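Local coordinates for protein beta-galactosidase (Trichoderma reesei, PDB 3OG2) that probably hydrolyses terminal non-reducing beta-D-galactose residues of beta-D-galactosides, as a family 35 glycoside hydrolase built round a TIM barrel, at residues D551-S554 against A555-Y558; S360-K363 against L364-Q367; L668-R672 against S673-D677; G844-F847 against E848-G851. One frame throughout, in Å; residues are numbered along the deposited sequence.

The four contacts form two pairs, on opposite sides of the chain's centre. Along the chain the order is 2, 1, 3, 4. Contact 2 lies on helix 357-370 and contact 1 on the short helix 552-555 and the turn that follows it; centres are about 10 Å apart, and Lys363 bonds to the carbonyls of Tyr556 and Tyr558, linking the family 35 region to the beta-galactosidase domain 2 region. Contacts 3 and 4, centres about 14 Å apart, touch through the Glu670-Arg849 salt bridge and the packing of Pro669 on Phe846, where the loop after strand 663-666 lies against helix 846-850. These pairs are separate, contacts 2 and 4 being about 35 Å apart at their nearest atoms.

Contact 1 of 4, residues D551-S554 against A555-Y558; sequences DRNS and AYNY. With MAN (alpha-D-mannopyranose), chain B.
Tyr556 meets the carbonyl of Arg552 twice. Its backbone N donates to Arg552 O at 3.0 Å, and its ring then folds back so that the same oxygen stands 3.5 Å above one ring face, displaced toward the rim. With CG beside its own backbone N (chi1 -81°), the phenol runs alongside the Arg552 chain, both pointing the same way, and Arg552 CD comes to 3.4 Å from Tyr556 OH. The two polar ends go to outside partners: the hydroxyl bonds Glu357 and the guanidinium pairs with Asp449. Asn553 sits obliquely to the ring, ND2 to Tyr556 CE2 3.7 Å, and gives a nearly straight bond to the mannose, ND2 to O2 2.9 Å (170°). Cut back to an alanine, Tyr556 would probably leave Glu357 without its hydroxyl partner and open a gap beside the aliphatic part of Arg552. At the start of the helix, Asp551 OD1 takes two donors, Ser554 OG at 2.7 Å, almost in line with the C-O bond, and Ser554 N at 3.0 Å, from above the carboxylate plane. Ser554 O lies in the plane of the Tyr558 ring, at its edge. This is an Asp N-cap on a one-turn helix that runs into a type I beta turn from Ala555 to Tyr558, the connection between strands 545-551 and 558-559.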
loop_
_atom_site.group_PDB
_atom_site.type_symbol
_atom_site.label_atom_id
_atom_site.label_comp_id
_atom_site.label_asym_id
_atom_site.label_seq_id
_atom_site.Cartn_x
_atom_site.Cartn_y
_atom_site.Cartn_z
ATOM N N ASP A 551 0.700 27.164 -14.140
ATOM C CA ASP A 551 1.462 26.943 -12.908
ATOM C C ASP A 551 1.227 25.519 -12.445
ATOM O O ASP A 551 0.347 24.747 -12.880
ATOM C CB ASP A 551 1.119 27.981 -11.862
ATOM C CG ASP A 551 -0.271 27.861 -11.290
ATOM O OD1 ASP A 551 -1.150 27.207 -11.900
ATOM O OD2 ASP A 551 -0.476 28.507 -10.236
ATOM N N ARG A 552 2.060 25.105 -11.475
ATOM C CA ARG A 552 2.005 23.729 -10.968
ATOM C C ARG A 552 0.644 23.375 -10.435
ATOM O O ARG A 552 0.128 22.290 -10.681
ATOM C CB ARG A 552 3.018 23.596 -9.808
ATOM C CG ARG A 552 3.024 22.180 -9.278
ATOM C CD ARG A 552 3.794 22.117 -7.939
ATOM N NE ARG A 552 5.233 22.326 -8.116
ATOM C CZ ARG A 552 6.013 23.324 -7.773
ATOM N NH1 ARG A 552 5.586 24.436 -7.121
ATOM N NH2 ARG A 552 7.292 23.208 -8.083
ATOM N N ASN A 553 0.036 24.283 -9.657
ATOM C CA ASN A 553 -1.243 23.937 -9.053
ATOM C C ASN A 553 -2.328 23.806 -10.116
ATOM O O ASN A 553 -3.240 23.012 -9.877
ATOM C CB ASN A 553 -1.623 24.972 -7.989
ATOM C CG ASN A 553 -0.707 24.818 -6.801
ATOM O OD1 ASN A 553 0.420 25.315 -6.780
ATOM N ND2 ASN A 553 -1.189 24.150 -5.756
ATOM N N SER A 554 -2.229 24.507 -11.235
ATOM C CA SER A 554 -3.171 24.224 -12.335
ATOM C C SER A 554 -2.836 22.891 -12.986
ATOM O O SER A 554 -3.759 22.117 -13.320
ATOM C CB SER A 554 -3.054 25.328 -13.377
ATOM O OG SER A 554 -3.539 26.519 -12.825
ATOM N N ALA A 555 -1.543 22.593 -13.190
ATOM C CA ALA A 555 -1.169 21.320 -13.822
ATOM C C ALA A 555 -1.661 20.109 -13.039
ATOM O O ALA A 555 -1.984 19.061 -13.572
ATOM C CB ALA A 555 0.360 21.217 -13.919
ATOM N N TYR A 556 -1.776 20.250 -11.718
ATOM C CA TYR A 556 -2.299 19.170 -10.880
ATOM C C TYR A 556 -3.683 18.725 -11.348
ATOM O O TYR A 556 -4.068 17.589 -11.075
ATOM C CB TYR A 556 -2.491 19.708 -9.472
ATOM C CG TYR A 556 -1.261 19.783 -8.593
ATOM C CD1 TYR A 556 -0.043 19.188 -8.883
ATOM C CD2 TYR A 556 -1.400 20.488 -7.372
ATOM C CE1 TYR A 556 1.038 19.304 -7.988
ATOM C CE2 TYR A 556 -0.339 20.573 -6.470
ATOM C CZ TYR A 556 0.881 19.983 -6.789
ATOM O OH TYR A 556 1.925 20.063 -5.900
ATOM N N ASN A 557 -4.432 19.597 -12.019
ATOM C CA ASN A 557 -5.784 19.226 -12.447
ATOM C C ASN A 557 -5.881 18.766 -13.886
ATOM O O ASN A 557 -6.989 18.595 -14.391
ATOM C CB ASN A 557 -6.726 20.462 -12.260
ATOM C CG ASN A 557 -6.768 20.849 -10.784
ATOM O OD1 ASN A 557 -7.080 20.111 -9.853
ATOM N ND2 ASN A 557 -6.441 22.125 -10.598
ATOM N N TYR A 558 -4.763 18.538 -14.550
ATOM C CA TYR A 558 -4.776 17.994 -15.910
ATOM C C TYR A 558 -4.599 16.466 -15.889
ATOM O O TYR A 558 -4.001 15.905 -14.946
ATOM C CB TYR A 558 -3.594 18.584 -16.743
ATOM C CG TYR A 558 -3.826 19.982 -17.267
ATOM C CD1 TYR A 558 -3.971 21.081 -16.383
ATOM C CD2 TYR A 558 -3.869 20.276 -18.624
ATOM C CE1 TYR A 558 -4.166 22.368 -16.891
ATOM C CE2 TYR A 558 -4.070 21.565 -19.142
ATOM C CZ TYR A 558 -4.212 22.593 -18.240
ATOM O OH TYR A 558 -4.428 23.888 -18.733
HETATM C C1 MAN B . -0.964 24.109 -1.733
HETATM C C2 MAN B . 0.495 24.052 -2.162
HETATM C C3 MAN B . 1.067 25.487 -2.070
HETATM C C4 MAN B . 0.227 26.432 -2.965
HETATM C C5 MAN B . -1.236 26.399 -2.466
HETATM C C6 MAN B . -2.119 27.228 -3.406
HETATM O O2 MAN B . 0.551 23.581 -3.499
HETATM O O3 MAN B . 2.414 25.425 -2.624
HETATM O O4 MAN B . 0.731 27.742 -2.819
HETATM O O5 MAN B . -1.690 25.044 -2.531
HETATM O O6 MAN B . -3.441 27.323 -2.851
#

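Contact 2 of 4, residues S360-K363 against L364-Q367; sequences SELK and LQGQ
Glu361 and Gln365, one helical turn apart, lean across each other on the same side of helix 357-370, with carboxylate and amide planes turned 58° apart. The bond between them is nonetheless almost straight: Gln365 NE2 reaches Glu361 OE2 at 2.9 Å, with an N-H...O angle of 169°. It enters on the anti lone pair of OE2, and that oxygen lies nearly in the plane of the amide. The Glu361 chain bends at chi2 (60°) to bring its carboxylate round, while Gln365 is extended beyond CG and lays its CG 3.5 Å from the same Glu361 OE2. On the other side of the glutamate, Leu364 crosses it at about a right angle, its CD1 3.7 Å from Glu361 OE1. Gln365 OE1, in contrast, is buried without a partner in the model. The Lys363 and Gln367 chains cross at a slant and touch through their methylenes, CG to CG 4.0 Å. Between them runs a regular helix bond from Gln367 N to Lys363 O at 2.9 Å. Lys363 then carries its amine away to the carbonyls of Tyr556 and Tyr558 and lies in cation-pi contact with Trp559, whereas Gln367 NE2 bonds Ala67 O. Glu361 packs on Glu304 and Arg305 of helix 301-313, Gln365 on Tyr308 and Met312 of the same helix, and Leu364 on Phe472 of strand 470-476 and on helix 552-555.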
loop_
_atom_site.group_PDB
_atom_site.type_symbol
_atom_site.label_atom_id
_atom_site.label_comp_id
_atom_site.label_asym_id
_atom_site.label_seq_id
_atom_site.Cartn_x
_atom_site.Cartn_y
_atom_site.Cartn_z
ATOM N N SER A 360 -1.150 14.345 -6.808
ATOM C CA SER A 360 -1.114 15.177 -8.021
ATOM C C SER A 360 0.311 15.442 -8.455
ATOM O O SER A 360 0.580 15.490 -9.666
ATOM C CB SER A 360 -1.853 16.487 -7.749
ATOM O OG SER A 360 -3.210 16.208 -7.351
ATOM N N GLU A 361 1.235 15.591 -7.479
ATOM C CA GLU A 361 2.652 15.777 -7.870
ATOM C C GLU A 361 3.193 14.523 -8.548
ATOM O O GLU A 361 3.940 14.616 -9.520
ATOM C CB GLU A 361 3.453 16.100 -6.629
ATOM C CG GLU A 361 4.959 15.968 -6.876
ATOM C CD GLU A 361 5.562 16.852 -7.947
ATOM O OE1 GLU A 361 5.109 18.035 -8.020
ATOM O OE2 GLU A 361 6.507 16.450 -8.716
ATOM N N LEU A 362 2.800 13.333 -8.053
ATOM C CA LEU A 362 3.290 12.093 -8.680
ATOM C C LEU A 362 2.771 11.973 -10.097
ATOM O O LEU A 362 3.516 11.500 -10.979
ATOM C CB LEU A 362 2.872 10.927 -7.800
ATOM C CG LEU A 362 3.392 9.561 -8.173
ATOM C CD1 LEU A 362 4.911 9.538 -8.348
ATOM C CD2 LEU A 362 2.987 8.579 -7.060
ATOM N N LYS A 363 1.525 12.418 -10.343
ATOM C CA LYS A 363 0.995 12.399 -11.714
ATOM C C LYS A 363 1.821 13.279 -12.632
ATOM O O LYS A 363 2.027 12.945 -13.790
ATOM C CB LYS A 363 -0.450 12.939 -11.658
ATOM C CG LYS A 363 -1.097 13.038 -13.029
ATOM C CD LYS A 363 -2.614 13.384 -12.968
ATOM C CE LYS A 363 -2.789 14.729 -12.223
ATOM N NZ LYS A 363 -4.227 15.142 -12.279
ATOM N N LEU A 364 2.324 14.444 -12.162
ATOM C CA LEU A 364 3.132 15.266 -13.068
ATOM C C LEU A 364 4.362 14.489 -13.533
ATOM O O LEU A 364 4.783 14.580 -14.697
ATOM C CB LEU A 364 3.595 16.528 -12.357
ATOM C CG LEU A 364 2.525 17.400 -11.728
ATOM C CD1 LEU A 364 3.168 18.664 -11.142
ATOM C CD2 LEU A 364 1.461 17.777 -12.744
ATOM N N GLN A 365 4.918 13.705 -12.602
ATOM C CA GLN A 365 6.137 12.946 -12.943
ATOM C C GLN A 365 5.853 11.764 -13.841
ATOM O O GLN A 365 6.602 11.520 -14.798
ATOM C CB GLN A 365 6.784 12.451 -11.639
ATOM C CG GLN A 365 7.240 13.614 -10.721
ATOM C CD GLN A 365 7.860 13.075 -9.449
ATOM O OE1 GLN A 365 8.319 11.923 -9.358
ATOM N NE2 GLN A 365 7.897 13.869 -8.409
ATOM N N GLY A 366 4.756 11.033 -13.574
ATOM C CA GLY A 366 4.438 9.907 -14.451
ATOM C C GLY A 366 4.095 10.345 -15.869
ATOM O O GLY A 366 4.506 9.722 -16.869
ATOM N N GLN A 367 3.331 11.449 -15.968
ATOM C CA GLN A 367 2.955 11.915 -17.299
ATOM C C GLN A 367 4.153 12.441 -18.074
ATOM O O GLN A 367 4.224 12.238 -19.287
ATOM C CB GLN A 367 1.859 12.975 -17.164
ATOM C CG GLN A 367 0.563 12.368 -16.597
ATOM C CD GLN A 367 -0.028 11.336 -17.504
ATOM O OE1 GLN A 367 0.159 11.143 -18.673
ATOM N NE2 GLN A 367 -0.887 10.518 -16.845
#

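Contact 3 of 4, residues L668-R672 against S673-D677; sequences LPEIR and SNYDD
Tyr675 lies over Glu670 where a short 3-10 segment, 669-671, runs into a type I beta turn from Arg672 to Tyr675, in the loop between strands 663-666 and 713-720. Tyr675, with Arg672 and Glu670, loses the most surface to the contact. Glu670 CA stands over the centre of the Tyr675 ring, 3.6 Å from the centroid and 14° off the normal, a clear CH-pi contact. The ring gets there because Tyr675 turns CG opposite to its backbone N (chi1 -171°), which folds it back over the 3-10 segment. Glu670 then follows the ring alongside, its CG 3.9 Å from Tyr675 CE2 and its carboxylate turned 34° from the ring plane. Pro669 also runs beside the ring, with CG 4.0 Å from Tyr675 CE1. The polar ends of Glu670 and Tyr675 stay close: Glu670 OE2 forms a salt bridge with Arg849, and Tyr675 OH bonds Trp680 NE1.

Arg672 opens the turn. Its carbonyl O accepts from Tyr675 N at 3.0 Å, the donor standing well above the carbonyl plane. Its side chain runs beside that of Asn674, so that Arg672 CB lies 3.5 Å from Asn674 OD1, and the guanidinium carries on to a salt bridge with Asp666. Ser673 and Asn674 occupy the exposed corner of the turn. One water also bridges that corner to the 3-10 segment: lying in the plane of the Tyr675 ring at its edge, it donates to Asn674 OD1 at 2.8 Å and to Pro669 O at 2.8 Å.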
loop_
_atom_site.group_PDB
_atom_site.type_symbol
_atom_site.label_atom_id
_atom_site.label_comp_id
_atom_site.label_asym_id
_atom_site.label_seq_id
_atom_site.Cartn_x
_atom_site.Cartn_y
_atom_site.Cartn_z
ATOM N N LEU A 668 -16.656 -14.123 27.933
ATOM C CA LEU A 668 -15.747 -14.886 28.788
ATOM C C LEU A 668 -16.546 -15.823 29.691
ATOM O O LEU A 668 -16.440 -15.830 30.936
ATOM C CB LEU A 668 -14.858 -13.909 29.546
ATOM C CG LEU A 668 -13.589 -14.523 30.144
ATOM C CD1 LEU A 668 -12.614 -15.042 29.083
ATOM C CD2 LEU A 668 -12.920 -13.468 31.067
ATOM N N PRO A 669 -17.368 -16.705 29.110
ATOM C CA PRO A 669 -18.117 -17.663 29.931
ATOM C C PRO A 669 -17.196 -18.669 30.626
ATOM O O PRO A 669 -17.605 -19.329 31.566
ATOM C CB PRO A 669 -18.962 -18.401 28.906
ATOM C CG PRO A 669 -18.186 -18.321 27.615
ATOM C CD PRO A 669 -17.643 -16.912 27.652
ATOM N N GLU A 670 -15.937 -18.739 30.163
ATOM C CA GLU A 670 -14.962 -19.679 30.701
ATOM C C GLU A 670 -14.803 -19.510 32.201
ATOM O O GLU A 670 -14.455 -20.477 32.894
ATOM C CB GLU A 670 -13.574 -19.395 30.094
ATOM C CG GLU A 670 -13.494 -19.770 28.622
ATOM C CD GLU A 670 -13.959 -18.754 27.624
ATOM O OE1 GLU A 670 -14.601 -17.747 27.993
ATOM O OE2 GLU A 670 -13.691 -18.916 26.397
ATOM N N ILE A 671 -14.975 -18.291 32.735
ATOM C CA ILE A 671 -14.633 -18.076 34.125
ATOM C C ILE A 671 -15.817 -18.364 35.039
ATOM O O ILE A 671 -15.665 -18.284 36.271
ATOM C CB ILE A 671 -14.118 -16.629 34.390
ATOM C CG1 ILE A 671 -15.149 -15.569 34.037
ATOM C CG2 ILE A 671 -12.784 -16.400 33.700
ATOM C CD1 ILE A 671 -14.807 -14.178 34.542
ATOM N N ARG A 672 -16.958 -18.719 34.496
ATOM C CA ARG A 672 -18.109 -19.051 35.323
ATOM C C ARG A 672 -17.999 -20.481 35.851
ATOM O O ARG A 672 -17.426 -21.358 35.233
ATOM C CB ARG A 672 -19.382 -18.911 34.492
ATOM C CG ARG A 672 -19.578 -17.574 33.802
ATOM C CD ARG A 672 -20.750 -17.753 32.829
ATOM N NE ARG A 672 -21.551 -16.558 32.661
ATOM C CZ ARG A 672 -21.796 -15.996 31.483
ATOM N NH1 ARG A 672 -21.311 -16.444 30.330
ATOM N NH2 ARG A 672 -22.543 -14.896 31.433
ATOM N N SER A 673 -18.519 -20.739 37.057
ATOM C CA SER A 673 -18.282 -22.046 37.679
ATOM C C SER A 673 -18.927 -23.185 36.886
ATOM O O SER A 673 -18.559 -24.345 36.983
ATOM C CB SER A 673 -18.790 -22.100 39.118
ATOM O OG SER A 673 -18.126 -21.279 40.054
ATOM N N ASN A 674 -19.943 -22.848 36.083
ATOM C CA ASN A 674 -20.582 -23.977 35.384
ATOM C C ASN A 674 -19.859 -24.305 34.112
ATOM O O ASN A 674 -20.277 -25.191 33.358
ATOM C CB ASN A 674 -22.054 -23.562 35.151
ATOM C CG ASN A 674 -22.168 -22.332 34.253
ATOM O OD1 ASN A 674 -21.231 -21.772 33.671
ATOM N ND2 ASN A 674 -23.421 -21.868 34.069
ATOM N N TYR A 675 -18.765 -23.660 33.755
ATOM C CA TYR A 675 -18.237 -23.806 32.407
ATOM C C TYR A 675 -17.668 -25.206 32.184
ATOM O O TYR A 675 -16.896 -25.678 33.012
ATOM C CB TYR A 675 -17.123 -22.773 32.158
ATOM C CG TYR A 675 -16.711 -22.753 30.724
ATOM C CD1 TYR A 675 -17.544 -22.201 29.754
ATOM C CD2 TYR A 675 -15.487 -23.272 30.329
ATOM C CE1 TYR A 675 -17.213 -22.159 28.415
ATOM C CE2 TYR A 675 -15.142 -23.241 28.995
ATOM C CZ TYR A 675 -15.981 -22.690 28.057
ATOM O OH TYR A 675 -15.579 -22.682 26.745
ATOM N N ASP A 676 -18.004 -25.820 31.066
ATOM C CA ASP A 676 -17.445 -27.110 30.671
ATOM C C ASP A 676 -16.382 -26.887 29.596
ATOM O O ASP A 676 -16.712 -26.283 28.562
ATOM C CB ASP A 676 -18.560 -27.990 30.121
ATOM C CG ASP A 676 -18.103 -29.340 29.633
ATOM O OD1 ASP A 676 -17.431 -29.487 28.605
ATOM O OD2 ASP A 676 -18.475 -30.369 30.221
ATOM N N ASP A 677 -15.148 -27.372 29.809
ATOM C CA ASP A 677 -14.118 -27.224 28.783
ATOM C C ASP A 677 -13.708 -28.598 28.242
ATOM O O ASP A 677 -12.591 -28.738 27.717
ATOM C CB ASP A 677 -12.932 -26.446 29.338
ATOM C CG ASP A 677 -12.156 -27.129 30.439
ATOM O OD1 ASP A 677 -12.407 -28.327 30.677
ATOM O OD2 ASP A 677 -11.242 -26.523 31.053
HETATM O O HOH W 1 -20.185 -20.424 31.505
#

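Contact 4 of 4, residues G844-F847 against E848-G851; sequences GLFF and ERQG
Gln850 lays its CG over one face of the Phe846 ring, 3.8 Å from the centroid, with its amide plane only 6° from the ring's. Glu848 CG likewise sits over a face of the Phe847 ring, 3.6 Å from its centroid. The Glu848 chain runs extended beyond CG to the helix start, where OE1 takes Leu845 N on its anti lone pair at 3.1 Å, a side-chain bond to the N-H of the N-cap residue. Arg849 also reaches back, and NH1 bonds Gly844 O at 2.8 Å, almost in line with the C=O. Phe846 CA stands 3.7 Å over the centre of the guanidinium, while NH2 meets the Phe846 ring at its edge and pairs with Glu670 and the C-terminal carboxylate of Tyr1003. A leucine in place of Arg849 would probably leave Gly844 O without this donor and both carboxylates without their mate. Gly851, with positive phi (85°), closes the helix in a Schellman motif. Helix 846-850 is thus held on several sides: Phe847 stacks on Phe886 of strand 883-894, Glu848 OE2 bonds Tyr922 of strand 917-923, and Phe846 packs on Pro669 in the loop after strand 663-666.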
loop_
_atom_site.group_PDB
_atom_site.type_symbol
_atom_site.label_atom_id
_atom_site.label_comp_id
_atom_site.label_asym_id
_atom_site.label_seq_id
_atom_site.Cartn_x
_atom_site.Cartn_y
_atom_site.Cartn_z
ATOM N N GLY A 844 -9.476 -16.539 19.029
ATOM C CA GLY A 844 -9.986 -17.594 19.891
ATOM C C GLY A 844 -11.032 -17.114 20.899
ATOM O O GLY A 844 -11.366 -17.941 21.760
ATOM N N LEU A 845 -11.460 -15.844 20.892
ATOM C CA LEU A 845 -12.421 -15.469 21.908
ATOM C C LEU A 845 -13.760 -16.216 21.696
ATOM O O LEU A 845 -14.106 -16.572 20.577
ATOM C CB LEU A 845 -12.695 -13.960 21.820
ATOM C CG LEU A 845 -11.539 -13.069 22.323
ATOM C CD1 LEU A 845 -11.792 -11.618 21.965
ATOM C CD2 LEU A 845 -11.304 -13.238 23.819
ATOM N N PHE A 846 -14.486 -16.453 22.798
ATOM C CA PHE A 846 -15.692 -17.251 22.727
ATOM C C PHE A 846 -16.625 -16.796 21.628
ATOM O O PHE A 846 -17.124 -17.621 20.848
ATOM C CB PHE A 846 -16.417 -17.186 24.084
ATOM C CG PHE A 846 -17.819 -17.737 24.079
ATOM C CD1 PHE A 846 -17.984 -19.130 24.167
ATOM C CD2 PHE A 846 -18.914 -16.894 24.001
ATOM C CE1 PHE A 846 -19.282 -19.626 24.152
ATOM C CE2 PHE A 846 -20.208 -17.391 23.989
ATOM C CZ PHE A 846 -20.372 -18.776 24.071
ATOM N N PHE A 847 -16.881 -15.492 21.509
ATOM C CA PHE A 847 -17.875 -15.095 20.469
ATOM C C PHE A 847 -17.392 -15.469 19.065
ATOM O O PHE A 847 -18.220 -15.811 18.184
ATOM C CB PHE A 847 -18.243 -13.610 20.532
ATOM C CG PHE A 847 -17.148 -12.674 20.006
ATOM C CD1 PHE A 847 -17.224 -12.219 18.707
ATOM C CD2 PHE A 847 -16.081 -12.274 20.784
ATOM C CE1 PHE A 847 -16.285 -11.370 18.134
ATOM C CE2 PHE A 847 -15.115 -11.405 20.252
ATOM C CZ PHE A 847 -15.210 -10.977 18.930
ATOM N N GLU A 848 -16.068 -15.385 18.810
ATOM C CA GLU A 848 -15.517 -15.753 17.493
ATOM C C GLU A 848 -15.647 -17.253 17.252
ATOM O O GLU A 848 -16.017 -17.688 16.160
ATOM C CB GLU A 848 -14.020 -15.338 17.438
ATOM C CG GLU A 848 -13.808 -13.840 17.627
ATOM C CD GLU A 848 -12.329 -13.476 17.588
ATOM O OE1 GLU A 848 -11.570 -13.787 18.568
ATOM O OE2 GLU A 848 -11.933 -12.851 16.571
ATOM N N ARG A 849 -15.321 -18.040 18.317
ATOM C CA ARG A 849 -15.379 -19.480 18.149
ATOM C C ARG A 849 -16.792 -19.909 17.786
ATOM O O ARG A 849 -16.966 -20.860 17.017
ATOM C CB ARG A 849 -14.969 -20.209 19.445
ATOM C CG ARG A 849 -13.523 -19.840 19.859
ATOM C CD ARG A 849 -13.048 -20.748 20.978
ATOM N NE ARG A 849 -13.911 -20.906 22.146
ATOM C CZ ARG A 849 -13.769 -20.360 23.344
ATOM N NH1 ARG A 849 -12.812 -19.477 23.625
ATOM N NH2 ARG A 849 -14.617 -20.675 24.310
ATOM N N GLN A 850 -17.810 -19.244 18.327
ATOM C CA GLN A 850 -19.190 -19.646 18.065
ATOM C C GLN A 850 -19.673 -19.109 16.715
ATOM O O GLN A 850 -20.731 -19.527 16.248
ATOM C CB GLN A 850 -20.132 -19.061 19.126
ATOM C CG GLN A 850 -19.723 -19.467 20.564
ATOM C CD GLN A 850 -20.354 -20.843 20.812
ATOM O OE1 GLN A 850 -21.584 -21.020 20.786
ATOM N NE2 GLN A 850 -19.535 -21.833 20.973
ATOM N N GLY A 851 -18.949 -18.189 16.095
ATOM C CA GLY A 851 -19.464 -17.592 14.861
ATOM C C GLY A 851 -20.404 -16.417 15.134
ATOM O O GLY A 851 -21.097 -15.992 14.200
#